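Prolyl endopeptidase (Myxococcus xanthus, PDB 2BKL) probably hydrolyses oligopeptides after proline and, much less readily, after alanine, as a serine endopeptidase of the prolyl oligopeptidase (S9A) family. Local coordinates at residues 581-584 against 585-588; 562-565 against 566-569. All blocks are in the same frame, centred on the assembly; numbering follows the deposited sequence.

Contact 1 (581-584 against 585-588); sequences AEKP and EDFK
Lys583 and Phe587 are joined through their backbones, the amide N of Phe587 giving its hydrogen to the carbonyl O of Lys583 at 2.9 Å. The C=O...N angle of 165° puts the donor almost straight ahead of the carbonyl. One residue on, the N of Lys588 reaches the O of Pro584 at 3.2 Å, with the donor tilted 28° from the carbonyl plane; two successive i to i+4 bonds mark an alpha helix. The side chains of Lys583 and Asp586 run side by side in the same direction, and the lysine CD lies 3.9 Å from Asp586 OD2. Their charges do not meet directly: NZ of Lys583 stays 4.6 Å from OD2 of Asp586, and a water fills the step, accepting from NZ at 2.9 Å and donating to OD2 at 2.6 Å. With CG beside its own backbone N (chi1 -68°), Asp586 turns its carboxylate alongside the lysine chain, and the same OD2 also accepts from the backbone N of Thr580, so both donors meet one oxygen. The negative charge near the first turn would probably also be favoured by the helix dipole. On the buried side, Ala581 CB meets the edge of the Phe587 ring, 4.0 Å from CD1, while Ala581 O accepts from His16 NE2. Glu582 turns away from the helix and is satisfied elsewhere, OE2 by a salt bridge to Arg572 and OE1 by Thr580 OG1. Lys583 occupies the N-cap and Pro584, which has no amide hydrogen to offer, the first turn: a helix N-terminus opening helix 584-593 in the alpha/beta-hydrolase domain.

Contact 2 (562-565 against 566-569); sequences MVRY and HLFG
His566 packs over Tyr565, both buried, its CB 4.2 Å from the centroid of the phenol ring and only 8° off the ring normal, a CH-pi contact. The imidazole turns its edge to the same ring, with planes at 82° and ring centroids 5.9 Å apart. His566 N also lies over this face, 3.1 Å from Tyr565 CG, so the packing here is tight. A chi1 of 59° swings the imidazole back toward Val563 O, which lies at its edge, in the ring plane, 3.2 Å from CE1. A water donates to Met562 O and accepts, weakly, from His566 ND1, consistent with a hydrogen on ND1. The backbone makes a short 3-10 turn in the loop between strand 552-556 and helix 575-578 of the alpha/beta-hydrolase fold: Leu567 N bonds to Arg564 O at 3.1 Å, from above the carbonyl plane, and Phe568 N more weakly to Tyr565 O at 3.4 Å. Tyr565 OH bonds to Gly579 O and its ring meets Tyr578 of the ligand pocket edge-to-face, so an alanine here would probably leave Gly579 O without this donor and open a gap beneath His566 and beside Tyr578. Among the partly exposed residues contact is sparser: one methyl, Leu567 CD1, lies over a guanidinium face of Arg564, offset toward the rim, 3.6 Å from NH1, and Phe568 CZ comes only within 4.2 Å of NH2, while Glu28 pairs the charge through NE.

Both contacts are local turns of the hydrolase domain, in series along the chain with centres about 13 Å apart. Contact 1 starts a regular helix and lies nearer the surface, with Ala581 and Phe587 buried and a lysine and an aspartate linked through one water outside; contact 2 is a more buried 3-10 turn, richer in aromatic packing, whose Tyr565 side chain lies about 7 Å from the bound benzyloxycarbonyl-Ala-Pro. They meet directly: Ala581 CB is 3.4 Å from Val563 O, and Glu582 CD is 3.6 Å from His566 CD2. Helix 584-593, begun in contact 1, also packs against contact 2, Leu590 and Tyr593 touching Met562 and His591 touching Val563.

Contact 1 (581-584 against 585-588)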
loop_
_atom_site.group_PDB
_atom_site.type_symbol
_atom_site.label_atom_id
_atom_site.label_comp_id
_atom_site.label_asym_id
_atom_site.label_seq_id
_atom_site.Cartn_x
_atom_site.Cartn_y
_atom_site.Cartn_z
ATOM N N ALA A 581 1.175 9.492 21.533
ATOM C CA ALA A 581 0.824 9.518 22.931
ATOM C C ALA A 581 1.833 10.243 23.812
ATOM O O ALA A 581 1.554 10.458 24.998
ATOM C CB ALA A 581 0.592 8.108 23.419
ATOM N N GLU A 582 2.970 10.636 23.258
ATOM C CA GLU A 582 3.914 11.486 23.972
ATOM C C GLU A 582 3.317 12.872 24.278
ATOM O O GLU A 582 3.790 13.568 25.181
ATOM C CB GLU A 582 5.219 11.654 23.178
ATOM C CG GLU A 582 5.997 10.340 23.048
ATOM C CD GLU A 582 7.013 10.305 21.919
ATOM O OE1 GLU A 582 6.646 10.701 20.773
ATOM O OE2 GLU A 582 8.155 9.830 22.186
ATOM N N LYS A 583 2.300 13.279 23.523
ATOM C CA LYS A 583 1.639 14.584 23.691
ATOM C C LYS A 583 0.267 14.408 24.338
ATOM O O LYS A 583 -0.456 13.481 23.990
ATOM C CB LYS A 583 1.495 15.287 22.337
ATOM C CG LYS A 583 2.844 15.655 21.744
ATOM C CD LYS A 583 2.734 16.266 20.351
ATOM C CE LYS A 583 4.110 16.321 19.657
ATOM N NZ LYS A 583 4.091 15.812 18.224
ATOM N N PRO A 584 -0.118 15.264 25.283
ATOM C CA PRO A 584 -1.346 15.029 26.064
ATOM C C PRO A 584 -2.638 14.951 25.255
ATOM O O PRO A 584 -3.467 14.065 25.523
ATOM C CB PRO A 584 -1.411 16.224 27.039
ATOM C CG PRO A 584 -0.422 17.214 26.524
ATOM C CD PRO A 584 0.602 16.474 25.709
ATOM N N GLU A 585 -2.842 15.878 24.319
ATOM C CA GLU A 585 -4.090 15.889 23.552
ATOM C C GLU A 585 -4.134 14.679 22.620
ATOM O O GLU A 585 -5.189 14.066 22.445
ATOM C CB GLU A 585 -4.284 17.198 22.768
ATOM C CG GLU A 585 -4.733 18.403 23.623
ATOM C CD GLU A 585 -5.899 18.104 24.586
ATOM O OE1 GLU A 585 -6.955 17.547 24.165
ATOM O OE2 GLU A 585 -5.764 18.449 25.787
ATOM N N ASP A 586 -2.997 14.364 22.009
ATOM C CA ASP A 586 -2.936 13.203 21.133
ATOM C C ASP A 586 -3.224 11.938 21.922
ATOM O O ASP A 586 -3.885 11.022 21.422
ATOM C CB ASP A 586 -1.556 13.013 20.507
ATOM C CG ASP A 586 -1.154 14.090 19.510
ATOM O OD1 ASP A 586 -1.869 15.112 19.358
ATOM O OD2 ASP A 586 -0.088 13.963 18.847
ATOM N N PHE A 587 -2.661 11.839 23.129
ATOM C CA PHE A 587 -2.886 10.675 23.974
ATOM C C PHE A 587 -4.361 10.451 24.224
ATOM O O PHE A 587 -4.827 9.323 24.172
ATOM C CB PHE A 587 -2.142 10.828 25.327
ATOM C CG PHE A 587 -2.563 9.829 26.366
ATOM C CD1 PHE A 587 -2.163 8.508 26.281
ATOM C CD2 PHE A 587 -3.385 10.201 27.414
ATOM C CE1 PHE A 587 -2.568 7.574 27.235
ATOM C CE2 PHE A 587 -3.813 9.265 28.353
ATOM C CZ PHE A 587 -3.371 7.957 28.274
ATOM N N LYS A 588 -5.103 11.511 24.526
ATOM C CA LYS A 588 -6.520 11.352 24.827
ATOM C C LYS A 588 -7.243 10.711 23.627
ATOM O O LYS A 588 -8.022 9.780 23.780
ATOM C CB LYS A 588 -7.177 12.676 25.183
ATOM C CG LYS A 588 -8.633 12.516 25.548
ATOM C CD LYS A 588 -9.155 13.738 26.288
ATOM C CE LYS A 588 -10.619 13.527 26.708
ATOM N NZ LYS A 588 -11.492 13.344 25.515
HETATM O O HOH W 1 1.484 15.110 17.097
#

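Contact 2 (562-565 against 566-569)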
loop_
_atom_site.group_PDB
_atom_site.type_symbol
_atom_site.label_atom_id
_atom_site.label_comp_id
_atom_site.label_asym_id
_atom_site.label_seq_id
_atom_site.Cartn_x
_atom_site.Cartn_y
_atom_site.Cartn_z
ATOM N N MET A 562 -2.102 1.640 20.368
ATOM C CA MET A 562 -1.881 2.963 19.785
ATOM C C MET A 562 -1.267 3.935 20.783
ATOM O O MET A 562 -0.917 5.037 20.431
ATOM C CB MET A 562 -3.174 3.518 19.192
ATOM C CG MET A 562 -3.691 2.647 18.075
ATOM S SD MET A 562 -2.555 2.490 16.673
ATOM C CE MET A 562 -2.463 4.121 16.097
ATOM N N VAL A 563 -1.134 3.513 22.040
ATOM C CA VAL A 563 -0.422 4.288 23.043
ATOM C C VAL A 563 1.086 4.102 22.886
ATOM O O VAL A 563 1.862 4.983 23.251
ATOM C CB VAL A 563 -0.916 3.899 24.457
ATOM C CG1 VAL A 563 -0.110 4.597 25.540
ATOM C CG2 VAL A 563 -2.406 4.214 24.592
ATOM N N ARG A 564 1.508 2.956 22.354
ATOM C CA ARG A 564 2.930 2.636 22.246
ATOM C C ARG A 564 3.443 2.422 20.806
ATOM O O ARG A 564 4.612 2.158 20.594
ATOM C CB ARG A 564 3.276 1.408 23.075
ATOM C CG ARG A 564 3.088 1.616 24.551
ATOM C CD ARG A 564 3.349 0.419 25.421
ATOM N NE ARG A 564 4.683 -0.150 25.316
ATOM C CZ ARG A 564 5.784 0.354 25.899
ATOM N NH1 ARG A 564 5.749 1.515 26.553
ATOM N NH2 ARG A 564 6.930 -0.317 25.787
ATOM N N TYR A 565 2.591 2.565 19.801
ATOM C CA TYR A 565 3.009 2.204 18.431
ATOM C C TYR A 565 4.244 2.982 17.937
ATOM O O TYR A 565 5.015 2.459 17.148
ATOM C CB TYR A 565 1.848 2.347 17.433
ATOM C CG TYR A 565 1.726 3.746 16.890
ATOM C CD1 TYR A 565 1.023 4.733 17.578
ATOM C CD2 TYR A 565 2.407 4.129 15.726
ATOM C CE1 TYR A 565 0.957 6.049 17.101
ATOM C CE2 TYR A 565 2.352 5.460 15.252
ATOM C CZ TYR A 565 1.644 6.396 15.931
ATOM O OH TYR A 565 1.629 7.674 15.465
ATOM N N HIS A 566 4.380 4.222 18.382
ATOM C CA HIS A 566 5.437 5.099 17.888
ATOM C C HIS A 566 6.850 4.646 18.340
ATOM O O HIS A 566 7.844 5.121 17.809
ATOM C CB HIS A 566 5.184 6.532 18.343
ATOM C CG HIS A 566 5.128 6.667 19.831
ATOM N ND1 HIS A 566 4.045 6.244 20.570
ATOM C CD2 HIS A 566 6.053 7.094 20.724
ATOM C CE1 HIS A 566 4.300 6.425 21.854
ATOM N NE2 HIS A 566 5.516 6.935 21.976
ATOM N N LEU A 567 6.923 3.727 19.294
ATOM C CA LEU A 567 8.197 3.262 19.854
ATOM C C LEU A 567 8.874 2.157 19.059
ATOM O O LEU A 567 10.006 1.762 19.374
ATOM C CB LEU A 567 7.983 2.789 21.300
ATOM C CG LEU A 567 7.388 3.814 22.260
ATOM C CD1 LEU A 567 6.975 3.154 23.579
ATOM C CD2 LEU A 567 8.377 4.944 22.526
ATOM N N PHE A 568 8.183 1.622 18.061
ATOM C CA PHE A 568 8.637 0.434 17.368
ATOM C C PHE A 568 8.637 0.590 15.861
ATOM O O PHE A 568 7.748 1.210 15.279
ATOM C CB PHE A 568 7.707 -0.743 17.683
ATOM C CG PHE A 568 7.621 -1.082 19.160
ATOM C CD1 PHE A 568 6.760 -0.411 20.020
ATOM C CD2 PHE A 568 8.402 -2.105 19.660
ATOM C CE1 PHE A 568 6.708 -0.730 21.364
ATOM C CE2 PHE A 568 8.339 -2.450 21.004
ATOM C CZ PHE A 568 7.487 -1.742 21.852
ATOM N N GLY A 569 9.595 -0.054 15.232
ATOM C CA GLY A 569 9.690 -0.092 13.793
ATOM C C GLY A 569 9.636 1.298 13.186
ATOM O O GLY A 569 10.272 2.199 13.678
HETATM O O HOH W 2 1.270 6.900 20.344
#